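Local coordinates for CrtC domain-containing protein (PDB 7A0Q) that probably hydrates the isoflavonoid phytoalexin kievitone, as a fungal kievitone hydratase with a two-domain, lipocalin-like fold, at residues V75-L80 / T86-S91. Residues are numbered along the deposited sequence; the frame is centred on the assembly and turned at random.
Sequences VLAHYL and TYFRAS
With chi1 of 176°, His78 sets CG anti to its backbone N, while Arg89 places CG between its N and carbonyl carbon and then runs extended to NE; the two side chains therefore rise side by side from one hydrogen-bonded pair. Arg89 NE donates to His78 ND1 at 2.9 Å, only 4° out of the imidazole plane, although the angle at the hydrogen, 139°, shows a bent bond. The Tyr87 ring leans back over the neighbouring strand: its OH sits above the centre of the Arg89 guanidinium, and Leu80 CB packs over one ring face, 3.9 Å from the centroid. Leu80 CD2 adds a contact of 3.6 Å with Tyr87 CE2.

Beneath this row the backbone forms a regular antiparallel ladder, with paired bonds at Leu76–Ser91, His78–Arg89 and Leu80–Tyr87; Leu80 N reaches Tyr87 O at 3.0 Å. On the other face, Phe88 CZ meets Ala77 CB at 3.8 Å, and Tyr79 OH lies 3.4 Å from Thr86 CG2 while hydrogen-bonding to Thr110. Strands 72-81 and 86-94 form a hairpin of the N-terminal lipocalin-like half, and Thr86 at its turn end belongs to the magnesium site with Ser109 and Ser119.

Arg89 NE at ND1 and Ser58 OG at NE2 engage both ring nitrogens of His78, which fixes the rotation of the imidazole within the buried hairpin.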
loop_
_atom_site.group_PDB
_atom_site.type_symbol
_atom_site.label_atom_id
_atom_site.label_comp_id
_atom_site.label_asym_id
_atom_site.label_seq_id
_atom_site.Cartn_x
_atom_site.Cartn_y
_atom_site.Cartn_z
ATOM N N VAL A 75 8.040 -4.088 5.281
ATOM C CA VAL A 75 8.047 -5.220 4.360
ATOM C C VAL A 75 6.863 -5.086 3.414
ATOM O O VAL A 75 5.719 -4.942 3.862
ATOM C CB VAL A 75 7.990 -6.563 5.109
ATOM C CG1 VAL A 75 7.942 -7.706 4.109
ATOM C CG2 VAL A 75 9.219 -6.706 5.998
ATOM N N LEU A 76 7.137 -5.177 2.121
ATOM C CA LEU A 76 6.128 -5.027 1.081
ATOM C C LEU A 76 5.907 -6.350 0.365
ATOM O O LEU A 76 6.862 -7.077 0.090
ATOM C CB LEU A 76 6.576 -3.989 0.062
ATOM C CG LEU A 76 6.241 -2.527 0.306
ATOM C CD1 LEU A 76 6.441 -2.085 1.754
ATOM C CD2 LEU A 76 7.115 -1.726 -0.609
ATOM N N ALA A 77 4.649 -6.658 0.064
ATOM C CA ALA A 77 4.297 -7.800 -0.771
ATOM C C ALA A 77 3.202 -7.370 -1.734
ATOM O O ALA A 77 2.262 -6.680 -1.329
ATOM C CB ALA A 77 3.804 -8.986 0.059
ATOM N N HIS A 78 3.307 -7.786 -2.998
ATOM C CA HIS A 78 2.329 -7.348 -3.988
ATOM C C HIS A 78 2.190 -8.386 -5.092
ATOM O O HIS A 78 3.193 -8.765 -5.702
ATOM C CB HIS A 78 2.760 -6.010 -4.585
ATOM C CG HIS A 78 1.860 -5.518 -5.673
ATOM N ND1 HIS A 78 2.343 -4.942 -6.827
ATOM C CD2 HIS A 78 0.509 -5.522 -5.788
ATOM C CE1 HIS A 78 1.327 -4.599 -7.602
ATOM N NE2 HIS A 78 0.203 -4.950 -6.999
ATOM N N TYR A 79 0.956 -8.821 -5.359
ATOM C CA TYR A 79 0.646 -9.676 -6.504
ATOM C C TYR A 79 -0.279 -8.928 -7.450
ATOM O O TYR A 79 -1.283 -8.360 -7.018
ATOM C CB TYR A 79 -0.025 -10.984 -6.072
ATOM C CG TYR A 79 -0.314 -11.942 -7.215
ATOM C CD1 TYR A 79 -1.461 -11.813 -7.995
ATOM C CD2 TYR A 79 0.559 -12.989 -7.498
ATOM C CE1 TYR A 79 -1.731 -12.704 -9.037
ATOM C CE2 TYR A 79 0.296 -13.880 -8.535
ATOM C CZ TYR A 79 -0.842 -13.726 -9.300
ATOM O OH TYR A 79 -1.095 -14.622 -10.318
ATOM N N LEU A 80 0.045 -8.952 -8.741
ATOM C CA LEU A 80 -0.782 -8.308 -9.755
ATOM C C LEU A 80 -1.186 -9.332 -10.806
ATOM O O LEU A 80 -0.328 -10.020 -11.374
ATOM C CB LEU A 80 -0.036 -7.142 -10.417
ATOM C CG LEU A 80 -0.866 -6.407 -11.477
ATOM C CD1 LEU A 80 -2.016 -5.645 -10.836
ATOM C CD2 LEU A 80 -0.009 -5.461 -12.302
ATOM N N THR A 86 1.393 -12.206 -14.979
ATOM C CA THR A 86 1.218 -11.922 -13.566
ATOM C C THR A 86 2.576 -11.582 -12.982
ATOM O O THR A 86 3.615 -11.849 -13.584
ATOM C CB THR A 86 0.632 -13.122 -12.816
ATOM O OG1 THR A 86 1.612 -14.169 -12.797
ATOM C CG2 THR A 86 -0.615 -13.631 -13.490
ATOM N N TYR A 87 2.577 -11.020 -11.777
ATOM C CA TYR A 87 3.839 -10.937 -11.068
ATOM C C TYR A 87 3.596 -10.880 -9.575
ATOM O O TYR A 87 2.508 -10.540 -9.103
ATOM C CB TYR A 87 4.706 -9.752 -11.519
ATOM C CG TYR A 87 4.187 -8.340 -11.307
ATOM C CD1 TYR A 87 4.072 -7.782 -10.036
ATOM C CD2 TYR A 87 3.907 -7.529 -12.396
ATOM C CE1 TYR A 87 3.638 -6.466 -9.867
ATOM C CE2 TYR A 87 3.483 -6.209 -12.232
ATOM C CZ TYR A 87 3.346 -5.687 -10.965
ATOM O OH TYR A 87 2.931 -4.383 -10.791
ATOM N N PHE A 88 4.622 -11.288 -8.843
ATOM C CA PHE A 88 4.734 -11.032 -7.420
ATOM C C PHE A 88 6.007 -10.240 -7.198
ATOM O O PHE A 88 7.045 -10.539 -7.800
ATOM C CB PHE A 88 4.778 -12.338 -6.613
ATOM C CG PHE A 88 4.829 -12.131 -5.115
ATOM C CD1 PHE A 88 3.667 -11.872 -4.390
ATOM C CD2 PHE A 88 6.041 -12.208 -4.432
ATOM C CE1 PHE A 88 3.719 -11.691 -3.001
ATOM C CE2 PHE A 88 6.104 -12.031 -3.050
ATOM C CZ PHE A 88 4.936 -11.772 -2.330
ATOM N N ARG A 89 5.928 -9.228 -6.340
ATOM C CA ARG A 89 7.102 -8.445 -5.997
ATOM C C ARG A 89 7.078 -8.138 -4.505
ATOM O O ARG A 89 6.017 -8.122 -3.868
ATOM C CB ARG A 89 7.198 -7.159 -6.849
ATOM C CG ARG A 89 5.997 -6.233 -6.749
ATOM C CD ARG A 89 6.105 -5.129 -7.793
ATOM N NE ARG A 89 5.010 -4.170 -7.683
ATOM C CZ ARG A 89 4.880 -3.096 -8.460
ATOM N NH1 ARG A 89 5.780 -2.853 -9.415
ATOM N NH2 ARG A 89 3.856 -2.268 -8.287
ATOM N N ALA A 90 8.263 -7.951 -3.935
ATOM C CA ALA A 90 8.368 -7.801 -2.488
ATOM C C ALA A 90 9.661 -7.081 -2.157
ATOM O O ALA A 90 10.628 -7.128 -2.923
ATOM C CB ALA A 90 8.328 -9.161 -1.773
ATOM N N SER A 91 9.684 -6.459 -0.978
ATOM C CA SER A 91 10.884 -5.765 -0.529
ATOM C C SER A 91 10.943 -5.761 0.990
ATOM O O SER A 91 9.933 -5.942 1.678
ATOM C CB SER A 91 10.945 -4.327 -1.062
ATOM O OG SER A 91 9.934 -3.505 -0.488
#